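Local coordinates for protein EDTA monooxygenase (EDTA-degrading bacterium BNC1, PDB 5DQP) that probably acts as a flavin-dependent monooxygenase of the bacterial luciferase-like family, using reduced FMN and molecular oxygen in the degradation of EDTA, at residues L154-W168 with P197-V210. Residues are numbered along the deposited sequence; the frame is centred on the assembly and turned at random.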
loop_
_atom_site.group_PDB
_atom_site.type_symbol
_atom_site.label_atom_id
_atom_site.label_comp_id
_atom_site.label_asym_id
_atom_site.label_seq_id
_atom_site.Cartn_x
_atom_site.Cartn_y
_atom_site.Cartn_z
ATOM N N LEU A 154 -8.139 -13.454 10.777
ATOM C CA LEU A 154 -8.781 -12.301 11.395
ATOM C C LEU A 154 -8.490 -12.235 12.886
ATOM O O LEU A 154 -8.298 -11.141 13.431
ATOM C CB LEU A 154 -10.286 -12.337 11.139
ATOM C CG LEU A 154 -10.758 -11.614 9.870
ATOM C CD1 LEU A 154 -10.408 -10.142 9.984
ATOM C CD2 LEU A 154 -10.107 -12.189 8.674
ATOM N N GLU A 155 -8.443 -13.391 13.568
ATOM C CA GLU A 155 -8.039 -13.393 14.972
ATOM C C GLU A 155 -6.612 -12.875 15.138
ATOM O O GLU A 155 -6.326 -12.104 16.062
ATOM C CB GLU A 155 -8.139 -14.794 15.570
ATOM C CG GLU A 155 -9.501 -15.436 15.542
ATOM C CD GLU A 155 -9.489 -16.822 16.192
ATOM O OE1 GLU A 155 -8.435 -17.222 16.739
ATOM O OE2 GLU A 155 -10.530 -17.512 16.156
ATOM N N VAL A 156 -5.692 -13.329 14.288
ATOM C CA VAL A 156 -4.324 -12.849 14.385
ATOM C C VAL A 156 -4.304 -11.346 14.192
ATOM O O VAL A 156 -3.769 -10.604 15.018
ATOM C CB VAL A 156 -3.416 -13.553 13.362
ATOM C CG1 VAL A 156 -2.051 -12.893 13.381
ATOM C CG2 VAL A 156 -3.310 -15.047 13.672
ATOM N N VAL A 157 -4.961 -10.869 13.133
ATOM C CA VAL A 157 -4.894 -9.450 12.819
ATOM C C VAL A 157 -5.475 -8.611 13.958
ATOM O O VAL A 157 -4.864 -7.630 14.388
ATOM C CB VAL A 157 -5.586 -9.177 11.476
ATOM C CG1 VAL A 157 -5.747 -7.658 11.234
ATOM C CG2 VAL A 157 -4.789 -9.825 10.388
ATOM N N HIS A 158 -6.665 -8.970 14.465
ATOM C CA HIS A 158 -7.218 -8.194 15.574
ATOM C C HIS A 158 -6.298 -8.243 16.789
ATOM O O HIS A 158 -6.082 -7.223 17.460
ATOM C CB HIS A 158 -8.625 -8.677 15.933
ATOM C CG HIS A 158 -9.700 -8.007 15.133
ATOM N ND1 HIS A 158 -10.121 -6.720 15.391
ATOM C CD2 HIS A 158 -10.403 -8.424 14.054
ATOM C CE1 HIS A 158 -11.056 -6.383 14.521
ATOM N NE2 HIS A 158 -11.240 -7.397 13.694
ATOM N N GLY A 159 -5.723 -9.416 17.068
ATOM C CA GLY A 159 -4.739 -9.515 18.132
ATOM C C GLY A 159 -3.552 -8.590 17.927
ATOM O O GLY A 159 -3.103 -7.932 18.866
ATOM N N LEU A 160 -3.048 -8.503 16.692
ATOM C CA LEU A 160 -1.933 -7.601 16.400
ATOM C C LEU A 160 -2.323 -6.143 16.579
ATOM O O LEU A 160 -1.558 -5.348 17.141
ATOM C CB LEU A 160 -1.414 -7.839 14.981
ATOM C CG LEU A 160 -0.654 -9.157 14.875
ATOM C CD1 LEU A 160 -0.280 -9.490 13.437
ATOM C CD2 LEU A 160 0.605 -9.089 15.758
ATOM N N TRP A 161 -3.484 -5.752 16.060
ATOM C CA TRP A 161 -3.915 -4.373 16.231
ATOM C C TRP A 161 -3.940 -3.968 17.703
ATOM O O TRP A 161 -3.599 -2.832 18.041
ATOM C CB TRP A 161 -5.279 -4.169 15.579
ATOM C CG TRP A 161 -5.184 -4.105 14.082
ATOM C CD1 TRP A 161 -4.075 -3.794 13.333
ATOM C CD2 TRP A 161 -6.224 -4.404 13.151
ATOM N NE1 TRP A 161 -4.376 -3.857 11.984
ATOM C CE2 TRP A 161 -5.685 -4.241 11.849
ATOM C CE3 TRP A 161 -7.558 -4.797 13.288
ATOM C CZ2 TRP A 161 -6.444 -4.439 10.702
ATOM C CZ3 TRP A 161 -8.303 -5.004 12.150
ATOM C CH2 TRP A 161 -7.747 -4.815 10.873
ATOM N N ASN A 162 -4.306 -4.886 18.600
ATOM C CA ASN A 162 -4.440 -4.521 20.004
ATOM C C ASN A 162 -3.163 -4.661 20.788
ATOM O O ASN A 162 -3.167 -4.327 21.971
ATOM C CB ASN A 162 -5.530 -5.352 20.676
ATOM C CG ASN A 162 -6.898 -4.966 20.194
ATOM O OD1 ASN A 162 -7.135 -3.808 19.858
ATOM N ND2 ASN A 162 -7.801 -5.928 20.133
ATOM N N SER A 163 -2.077 -5.141 20.169
ATOM C CA SER A 163 -0.883 -5.535 20.906
ATOM C C SER A 163 0.037 -4.366 21.256
ATOM O O SER A 163 0.983 -4.571 22.029
ATOM C CB SER A 163 -0.088 -6.589 20.118
ATOM O OG SER A 163 0.531 -6.009 18.969
ATOM N N TRP A 164 -0.187 -3.166 20.701
ATOM C CA TRP A 164 0.591 -1.981 21.070
ATOM C C TRP A 164 -0.380 -0.834 21.290
ATOM O O TRP A 164 -0.907 -0.275 20.327
ATOM C CB TRP A 164 1.622 -1.608 20.011
ATOM C CG TRP A 164 2.488 -0.428 20.426
ATOM C CD1 TRP A 164 2.624 0.106 21.694
ATOM C CD2 TRP A 164 3.329 0.351 19.582
ATOM N NE1 TRP A 164 3.515 1.158 21.682
ATOM C CE2 TRP A 164 3.972 1.319 20.402
ATOM C CE3 TRP A 164 3.647 0.303 18.227
ATOM C CZ2 TRP A 164 4.860 2.251 19.886
ATOM C CZ3 TRP A 164 4.540 1.223 17.725
ATOM C CH2 TRP A 164 5.138 2.178 18.550
ATOM N N LYS A 165 -0.609 -0.486 22.554
ATOM C CA LYS A 165 -1.445 0.649 22.920
ATOM C C LYS A 165 -0.510 1.764 23.390
ATOM O O LYS A 165 -0.093 1.794 24.544
ATOM C CB LYS A 165 -2.460 0.248 23.977
ATOM C CG LYS A 165 -3.495 -0.763 23.454
ATOM C CD LYS A 165 -4.429 -1.270 24.556
ATOM C CE LYS A 165 -5.300 -2.404 24.020
ATOM N NZ LYS A 165 -6.276 -2.916 25.022
ATOM N N PHE A 166 -0.154 2.648 22.456
ATOM C CA PHE A 166 0.730 3.774 22.739
ATOM C C PHE A 166 -0.031 4.841 23.533
ATOM O O PHE A 166 -1.218 5.056 23.301
ATOM C CB PHE A 166 1.253 4.347 21.412
ATOM C CG PHE A 166 2.133 5.563 21.545
ATOM C CD1 PHE A 166 3.486 5.431 21.809
ATOM C CD2 PHE A 166 1.595 6.833 21.425
ATOM C CE1 PHE A 166 4.291 6.548 21.951
ATOM C CE2 PHE A 166 2.393 7.953 21.561
ATOM C CZ PHE A 166 3.755 7.808 21.821
ATOM N N PRO A 167 0.675 5.570 24.581
ATOM C CA PRO A 167 -0.040 6.547 25.454
ATOM C C PRO A 167 -0.216 7.943 24.853
ATOM O O PRO A 167 0.504 8.901 25.126
ATOM C CB PRO A 167 0.830 6.565 26.713
ATOM C CG PRO A 167 2.201 6.174 26.266
ATOM C CD PRO A 167 2.081 5.388 24.974
ATOM N N TRP A 168 -1.232 8.063 23.994
ATOM C CA TRP A 168 -1.475 9.301 23.253
ATOM C C TRP A 168 -1.584 10.524 24.155
ATOM O O TRP A 168 -1.218 11.628 23.742
ATOM C CB TRP A 168 -2.760 9.168 22.416
ATOM C CG TRP A 168 -2.691 8.038 21.481
ATOM C CD1 TRP A 168 -3.302 6.826 21.610
ATOM C CD2 TRP A 168 -1.893 7.965 20.296
ATOM N NE1 TRP A 168 -2.966 6.019 20.557
ATOM C CE2 TRP A 168 -2.097 6.692 19.738
ATOM C CE3 TRP A 168 -1.032 8.860 19.645
ATOM C CZ2 TRP A 168 -1.487 6.295 18.552
ATOM C CZ3 TRP A 168 -0.424 8.464 18.477
ATOM C CH2 TRP A 168 -0.650 7.193 17.947
ATOM N N PRO A 197 4.679 -8.253 19.300
ATOM C CA PRO A 197 3.665 -7.237 18.979
ATOM C C PRO A 197 3.814 -6.630 17.578
ATOM O O PRO A 197 4.867 -6.746 16.932
ATOM C CB PRO A 197 3.895 -6.162 20.049
ATOM C CG PRO A 197 5.334 -6.315 20.439
ATOM C CD PRO A 197 5.624 -7.777 20.336
ATOM N N LEU A 198 2.728 -6.004 17.123
ATOM C CA LEU A 198 2.750 -5.159 15.944
ATOM C C LEU A 198 3.523 -3.884 16.239
ATOM O O LEU A 198 3.473 -3.361 17.350
ATOM C CB LEU A 198 1.331 -4.803 15.531
ATOM C CG LEU A 198 1.046 -4.254 14.143
ATOM C CD1 LEU A 198 1.393 -5.315 13.115
ATOM C CD2 LEU A 198 -0.444 -3.863 14.060
ATOM N N ASN A 199 4.242 -3.380 15.228
ATOM C CA ASN A 199 4.968 -2.120 15.333
ATOM C C ASN A 199 4.184 -0.929 14.760
ATOM O O ASN A 199 4.771 0.024 14.245
ATOM C CB ASN A 199 6.341 -2.245 14.671
ATOM C CG ASN A 199 6.260 -2.512 13.182
ATOM O OD1 ASN A 199 5.210 -2.870 12.648
ATOM N ND2 ASN A 199 7.383 -2.356 12.504
ATOM N N VAL A 200 2.865 -0.945 14.873
ATOM C CA VAL A 200 2.026 0.208 14.564
ATOM C C VAL A 200 1.041 0.285 15.717
ATOM O O VAL A 200 0.414 -0.725 16.036
ATOM C CB VAL A 200 1.287 0.067 13.221
ATOM C CG1 VAL A 200 0.406 1.301 12.971
ATOM C CG2 VAL A 200 2.258 -0.166 12.062
ATOM N N PRO A 201 0.875 1.425 16.377
ATOM C CA PRO A 201 0.059 1.445 17.596
ATOM C C PRO A 201 -1.430 1.602 17.312
ATOM O O PRO A 201 -1.844 2.226 16.332
ATOM C CB PRO A 201 0.599 2.666 18.345
ATOM C CG PRO A 201 0.911 3.610 17.199
ATOM C CD PRO A 201 1.460 2.748 16.083
ATOM N N LEU A 202 -2.234 1.036 18.210
ATOM C CA LEU A 202 -3.675 1.212 18.154
ATOM C C LEU A 202 -3.999 2.689 18.334
ATOM O O LEU A 202 -3.487 3.319 19.266
ATOM C CB LEU A 202 -4.368 0.400 19.246
ATOM C CG LEU A 202 -5.898 0.298 19.242
ATOM C CD1 LEU A 202 -6.387 -0.415 17.975
ATOM C CD2 LEU A 202 -6.341 -0.464 20.455
ATOM N N PRO A 203 -4.811 3.276 17.474
ATOM C CA PRO A 203 -5.201 4.670 17.661
ATOM C C PRO A 203 -6.217 4.779 18.780
ATOM O O PRO A 203 -6.860 3.783 19.131
ATOM C CB PRO A 203 -5.820 5.051 16.304
ATOM C CG PRO A 203 -5.387 3.924 15.344
ATOM C CD PRO A 203 -5.340 2.714 16.221
ATOM N N PRO A 204 -6.414 5.977 19.336
ATOM C CA PRO A 204 -7.402 6.133 20.408
ATOM C C PRO A 204 -8.835 5.974 19.940
ATOM O O PRO A 204 -9.720 5.714 20.761
ATOM C CB PRO A 204 -7.136 7.557 20.922
ATOM C CG PRO A 204 -6.551 8.264 19.755
ATOM C CD PRO A 204 -5.707 7.238 19.044
ATOM N N TYR A 205 -9.105 6.089 18.652
ATOM C CA TYR A 205 -10.461 5.892 18.160
ATOM C C TYR A 205 -10.702 4.471 17.623
ATOM O O TYR A 205 -11.767 4.202 17.058
ATOM C CB TYR A 205 -10.768 6.947 17.094
ATOM C CG TYR A 205 -9.630 7.067 16.112
ATOM C CD1 TYR A 205 -9.479 6.135 15.093
ATOM C CD2 TYR A 205 -8.694 8.092 16.209
ATOM C CE1 TYR A 205 -8.431 6.205 14.220
ATOM C CE2 TYR A 205 -7.636 8.180 15.310
ATOM C CZ TYR A 205 -7.516 7.237 14.317
ATOM O OH TYR A 205 -6.478 7.307 13.417
ATOM N N GLY A 206 -9.751 3.557 17.790
ATOM C CA GLY A 206 -10.011 2.158 17.542
ATOM C C GLY A 206 -9.362 1.632 16.281
ATOM O O GLY A 206 -8.754 2.377 15.511
ATOM N N PRO A 207 -9.536 0.335 16.027
ATOM C CA PRO A 207 -8.847 -0.332 14.908
ATOM C C PRO A 207 -9.522 -0.059 13.568
ATOM O O PRO A 207 -10.630 0.503 13.507
ATOM C CB PRO A 207 -8.951 -1.816 15.299
ATOM C CG PRO A 207 -10.273 -1.909 15.991
ATOM C CD PRO A 207 -10.361 -0.611 16.804
ATOM N N PRO A 208 -8.879 -0.437 12.456
ATOM C CA PRO A 208 -9.516 -0.268 11.148
ATOM C C PRO A 208 -10.842 -0.997 11.069
ATOM O O PRO A 208 -11.016 -2.072 11.646
ATOM C CB PRO A 208 -8.502 -0.886 10.174
ATOM C CG PRO A 208 -7.180 -0.821 10.919
ATOM C CD PRO A 208 -7.560 -1.095 12.338
ATOM N N VAL A 209 -11.778 -0.395 10.332
ATOM C CA VAL A 209 -13.072 -1.022 10.057
ATOM C C VAL A 209 -12.876 -2.227 9.144
ATOM O O VAL A 209 -12.101 -2.182 8.182
ATOM C CB VAL A 209 -14.017 0.017 9.426
ATOM C CG1 VAL A 209 -15.311 -0.616 8.908
ATOM C CG2 VAL A 209 -14.319 1.128 10.423
ATOM N N VAL A 210 -13.567 -3.323 9.439
ATOM C CA VAL A 210 -13.436 -4.556 8.661
ATOM C C VAL A 210 -14.721 -4.773 7.877
ATOM O O VAL A 210 -15.817 -4.752 8.448
ATOM C CB VAL A 210 -13.117 -5.772 9.553
ATOM C CG1 VAL A 210 -13.219 -7.086 8.750
ATOM C CG2 VAL A 210 -11.704 -5.637 10.162
HETATM O O HOH W 1 -2.428 -1.352 15.813
HETATM O O HOH W 2 -3.347 3.111 22.286
#
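The indole of Trp161 carries Pro208 CD over the centre of one face, 3.6 Å from the centroid of the six-membered ring, while Val157 CG1 lies toward the rim of the opposite face; the branched apolar ends of Leu198 and Val210 fill its edge without bringing in polar atoms. Proline suits such a face because CD, bonded to the imide nitrogen, has somewhat polarised hydrogens for a CH-pi contact with the electron-rich indole. Trp164 receives Pro201 CB, likewise CH-pi, and Phe166 CB over one face, with the backbone of Asn199 at its edge. Pro204 CD makes a CH-pi contact over the five-membered ring of Trp168, Phe166 CD2 lies toward the rim of the opposite face, and in the ring plane NE1 donates to Leu202 O (3.0 Å). These tryptophans join the end of helix 143-161 and the chain after it to the proline-rich loop leading into strand 210-213 of the TIM barrel, the fold of luciferase-like monooxygenases. Ser163, short enough to fit between two backbones, turns OG back (chi1 71°) to donate to Leu160 O and accept the N-H of Leu198 (OG to N 2.9 Å). Leu202 N donates to Trp164 O (2.8 Å) almost in line with the carbonyl, and a water bridges Trp161 O and Val200 O. Phe33 of the second subunit packs against Phe166, Trp168 and Pro201.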